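VP5 (Halorubrum pleomorphic virus 2, PDB 6QGI) probably drives fusion of the viral envelope with the membrane of its haloarchaeal host. Local coordinates at residues L206-G209 with G210-Q214; T398-G401 with N402-Y406. All coordinates share one frame; numbering follows the deposited sequence.

How the contacts relate
Contact 1 and contact 2 are two worked cases of a chain reversing by way of a type I turn and then entering a short strand, one buried and one at the surface. They follow in series along the chain and do not touch: their centres lie about 30 Å apart and their nearest atoms about 15 Å. Residues 206-214 belong to the N-terminal envelope family region, where L206 and P211 pack against apolar neighbours while the corner of the turn looks outward. Residues 398-406 form an exposed hairpin beginning two residues after the glycosylated N396, and the side chain of T398 stands about 9 Å from the bound N-acetylglucosamine. That sugar is a covalent decoration, not an occupant of a pocket.

Contact 1. Residues L206-G209 with G210-Q214; sequences LKNG and GPTVQ
L206 reaches past its own turn to touch G210 and P211. With CG beside the backbone N and opposite the carbonyl carbon (chi1 -69°), its CD1 branch lies against the peptide joining those two residues, 3.6 Å from the G210 C atom. The same methyl meets the proline ring, CD1 of L206 standing 4.0 Å from CD of P211. L156, from strand 155-159, packs on both side chains, so this apolar patch belongs to a larger buried layer. The backbone of L206 also starts the reversal, its O accepting a 2.7 Å hydrogen bond from G209 N, while K207, at the first corner, sends its side chain outward. N208 faces T212 across the bend, and its CB comes 3.9 Å from T212 OG1. Between the two segments sits a water that ties three points together: it accepts from N208 N at 3.2 Å, donates to G210 O at 2.8 Å, and is hydrogen-bonded to T212 OG1 at 2.9 Å. Through this water the carbonyl of G210, a buried residue, is tied to the N208 backbone and the T212 hydroxyl. G209 then bends the chain a second time: with phi 85° and psi -62° it brings G210 N within 3.1 Å of N208 O, a weak hydrogen bond. Further on, the backbone of T212 pairs with L144, and its side chain touches S219 and V221 of the next strand. The arrangement is a type I beta turn running directly into a classic gamma turn centred on G209, which delivers the chain into the first strand of the antiparallel pair 212-215 and 218-221.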
loop_
_atom_site.group_PDB
_atom_site.type_symbol
_atom_site.label_atom_id
_atom_site.label_comp_id
_atom_site.label_asym_id
_atom_site.label_seq_id
_atom_site.Cartn_x
_atom_site.Cartn_y
_atom_site.Cartn_z
ATOM N N LEU A 206 -9.872 7.126 22.480
ATOM C CA LEU A 206 -10.792 7.493 21.393
ATOM C C LEU A 206 -11.608 6.259 21.016
ATOM O O LEU A 206 -11.025 5.183 20.856
ATOM C CB LEU A 206 -10.034 8.035 20.160
ATOM C CG LEU A 206 -9.340 9.389 20.280
ATOM C CD1 LEU A 206 -8.391 9.607 19.125
ATOM C CD2 LEU A 206 -10.338 10.536 20.354
ATOM N N LYS A 207 -12.944 6.394 20.963
ATOM C CA LYS A 207 -13.901 5.316 20.707
ATOM C C LYS A 207 -13.397 4.286 19.694
ATOM O O LYS A 207 -13.598 3.090 19.898
ATOM C CB LYS A 207 -15.247 5.885 20.223
ATOM C CG LYS A 207 -16.408 4.914 20.389
ATOM C CD LYS A 207 -17.578 5.278 19.513
ATOM C CE LYS A 207 -18.567 4.146 19.451
ATOM N NZ LYS A 207 -19.672 4.439 18.507
ATOM N N ASN A 208 -12.737 4.744 18.626
ATOM C CA ASN A 208 -12.268 3.876 17.561
ATOM C C ASN A 208 -10.754 3.930 17.390
ATOM O O ASN A 208 -10.251 3.633 16.309
ATOM C CB ASN A 208 -12.974 4.250 16.261
ATOM C CG ASN A 208 -14.472 4.308 16.367
ATOM O OD1 ASN A 208 -15.109 3.472 17.012
ATOM N ND2 ASN A 208 -15.066 5.302 15.740
ATOM N N GLY A 209 -10.047 4.272 18.465
ATOM C CA GLY A 209 -8.592 4.312 18.525
ATOM C C GLY A 209 -7.969 5.599 18.048
ATOM O O GLY A 209 -7.259 6.273 18.800
ATOM N N GLY A 210 -8.203 5.895 16.779
ATOM C CA GLY A 210 -7.732 7.102 16.119
ATOM C C GLY A 210 -8.876 8.067 15.913
ATOM O O GLY A 210 -10.039 7.687 16.116
ATOM N N PRO A 211 -8.591 9.337 15.534
ATOM C CA PRO A 211 -9.690 10.301 15.331
ATOM C C PRO A 211 -10.701 9.834 14.289
ATOM O O PRO A 211 -10.337 9.212 13.291
ATOM C CB PRO A 211 -8.985 11.576 14.861
ATOM C CG PRO A 211 -7.556 11.404 15.207
ATOM C CD PRO A 211 -7.272 9.946 15.261
ATOM N N THR A 212 -11.976 10.114 14.545
ATOM C CA THR A 212 -13.059 9.765 13.635
ATOM C C THR A 212 -13.501 11.054 12.952
ATOM O O THR A 212 -14.040 11.949 13.604
ATOM C CB THR A 212 -14.167 9.022 14.386
ATOM O OG1 THR A 212 -13.648 7.779 14.842
ATOM C CG2 THR A 212 -15.395 8.773 13.538
ATOM N N VAL A 213 -13.212 11.164 11.651
ATOM C CA VAL A 213 -13.589 12.338 10.863
ATOM C C VAL A 213 -14.942 12.062 10.222
ATOM O O VAL A 213 -15.112 11.048 9.553
ATOM C CB VAL A 213 -12.518 12.745 9.823
ATOM C CG1 VAL A 213 -12.963 13.967 9.030
ATOM C CG2 VAL A 213 -11.187 13.025 10.502
ATOM N N GLN A 214 -15.897 12.958 10.442
ATOM C CA GLN A 214 -17.240 12.822 9.902
ATOM C C GLN A 214 -17.620 14.008 9.013
ATOM O O GLN A 214 -17.209 15.138 9.277
ATOM C CB GLN A 214 -18.264 12.648 11.043
ATOM C CG GLN A 214 -18.315 13.795 12.064
ATOM C CD GLN A 214 -19.348 13.575 13.138
ATOM O OE1 GLN A 214 -19.676 12.440 13.509
ATOM N NE2 GLN A 214 -19.869 14.668 13.683
HETATM O O HOH W 1 -12.450 7.725 17.510
#

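Contact 2. Residues T398-G401 with N402-Y406; sequences TATG and NGTWY
T398 and Y406 make the close-packed end of this contact. Their backbones form an antiparallel hydrogen-bonded pair, T398 N to Y406 O and Y406 N to T398 O each spanning 2.8 Å. The T398 hydroxyl adds a second grip on the same carbonyl, OG1 donating to Y406 O over 2.6 Å from well above the carbonyl plane (46° out of it). Y406 folds its ring back across the threonine, chi1 of 73° placing CG between the backbone N and the carbonyl carbon. One ring face therefore covers the T398 hydroxyl and takes a CH-pi contact from T398 CB, 4.0 Å from the ring centroid. The T400 methyl CG2 meets the CE1 side of that ring, the two side chains crossing at about a right angle. Beyond this pair the strands close as a 3:5 beta hairpin, a type I turn from T400 to G403 followed by a G1 beta bulge, with G403 at positive phi. The bulge is held by T400 N bonding to T404 O at 3.2 Å, and a hydroxyl relay reinforces it: T404 OG1 donates to T400 OG1 over 2.7 Å, and T400 OG1 in turn donates to T404 O. On the other face of the sheet, A399 CB touches the indole of W405, 3.3 Å from NE1, while L370 and P374 also pack against that tryptophan. The looser side is the tip, where G401 and N402 are exposed and the turn is closed by a weak bond, G403 N to T400 O at 3.4 Å.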
loop_
_atom_site.group_PDB
_atom_site.type_symbol
_atom_site.label_atom_id
_atom_site.label_comp_id
_atom_site.label_asym_id
_atom_site.label_seq_id
_atom_site.Cartn_x
_atom_site.Cartn_y
_atom_site.Cartn_z
ATOM N N THR A 398 -21.390 15.167 -14.687
ATOM C CA THR A 398 -21.708 16.199 -13.698
ATOM C C THR A 398 -22.575 15.615 -12.595
ATOM O O THR A 398 -23.581 14.957 -12.863
ATOM C CB THR A 398 -22.353 17.434 -14.354
ATOM O OG1 THR A 398 -23.453 17.016 -15.137
ATOM C CG2 THR A 398 -21.397 18.180 -15.254
ATOM N N ALA A 399 -22.180 15.877 -11.355
ATOM C CA ALA A 399 -22.862 15.399 -10.167
ATOM C C ALA A 399 -23.918 16.368 -9.671
ATOM O O ALA A 399 -23.785 17.584 -9.816
ATOM C CB ALA A 399 -21.852 15.159 -9.058
ATOM N N THR A 400 -24.960 15.806 -9.051
ATOM C CA THR A 400 -26.035 16.505 -8.356
ATOM C C THR A 400 -25.985 16.006 -6.912
ATOM O O THR A 400 -25.423 14.934 -6.654
ATOM C CB THR A 400 -27.392 16.300 -9.045
ATOM O OG1 THR A 400 -27.563 14.926 -9.384
ATOM C CG2 THR A 400 -27.555 17.161 -10.283
ATOM N N GLY A 401 -26.540 16.778 -5.983
ATOM C CA GLY A 401 -26.542 16.427 -4.564
ATOM C C GLY A 401 -27.322 15.175 -4.191
ATOM O O GLY A 401 -27.132 14.636 -3.096
ATOM N N ASN A 402 -28.190 14.694 -5.106
ATOM C CA ASN A 402 -29.069 13.539 -4.903
ATOM C C ASN A 402 -28.464 12.179 -5.371
ATOM O O ASN A 402 -29.189 11.182 -5.464
ATOM C CB ASN A 402 -30.407 13.800 -5.599
ATOM C CG ASN A 402 -31.247 14.899 -4.966
ATOM O OD1 ASN A 402 -31.124 15.225 -3.770
ATOM N ND2 ASN A 402 -32.136 15.490 -5.753
ATOM N N GLY A 403 -27.152 12.149 -5.609
ATOM C CA GLY A 403 -26.429 10.942 -6.002
ATOM C C GLY A 403 -26.670 10.424 -7.407
ATOM O O GLY A 403 -26.826 9.215 -7.605
ATOM N N THR A 404 -26.671 11.333 -8.396
ATOM C CA THR A 404 -26.843 11.005 -9.816
ATOM C C THR A 404 -25.795 11.749 -10.641
ATOM O O THR A 404 -25.319 12.807 -10.221
ATOM C CB THR A 404 -28.266 11.290 -10.309
ATOM O OG1 THR A 404 -28.704 12.556 -9.823
ATOM C CG2 THR A 404 -29.252 10.207 -9.911
ATOM N N TRP A 405 -25.403 11.178 -11.790
ATOM C CA TRP A 405 -24.391 11.785 -12.648
ATOM C C TRP A 405 -24.930 11.951 -14.060
ATOM O O TRP A 405 -25.250 10.964 -14.720
ATOM C CB TRP A 405 -23.089 10.973 -12.616
ATOM C CG TRP A 405 -22.343 11.169 -11.333
ATOM C CD1 TRP A 405 -21.366 12.088 -11.090
ATOM C CD2 TRP A 405 -22.603 10.520 -10.079
ATOM N NE1 TRP A 405 -20.960 12.012 -9.779
ATOM C CE2 TRP A 405 -21.713 11.069 -9.131
ATOM C CE3 TRP A 405 -23.476 9.495 -9.672
ATOM C CZ2 TRP A 405 -21.682 10.641 -7.798
ATOM C CZ3 TRP A 405 -23.458 9.087 -8.347
ATOM C CH2 TRP A 405 -22.551 9.638 -7.433
ATOM N N TYR A 406 -25.063 13.210 -14.506
ATOM C CA TYR A 406 -25.614 13.511 -15.823
ATOM C C TYR A 406 -24.576 14.111 -16.772
ATOM O O TYR A 406 -23.602 14.710 -16.331
ATOM C CB TYR A 406 -26.842 14.443 -15.708
ATOM C CG TYR A 406 -26.525 15.879 -15.347
ATOM C CD1 TYR A 406 -26.364 16.261 -14.015
ATOM C CD2 TYR A 406 -26.448 16.867 -16.322
ATOM C CE1 TYR A 406 -26.092 17.587 -13.673
ATOM C CE2 TYR A 406 -26.173 18.192 -15.994
ATOM C CZ TYR A 406 -25.997 18.548 -14.666
ATOM O OH TYR A 406 -25.710 19.850 -14.336
#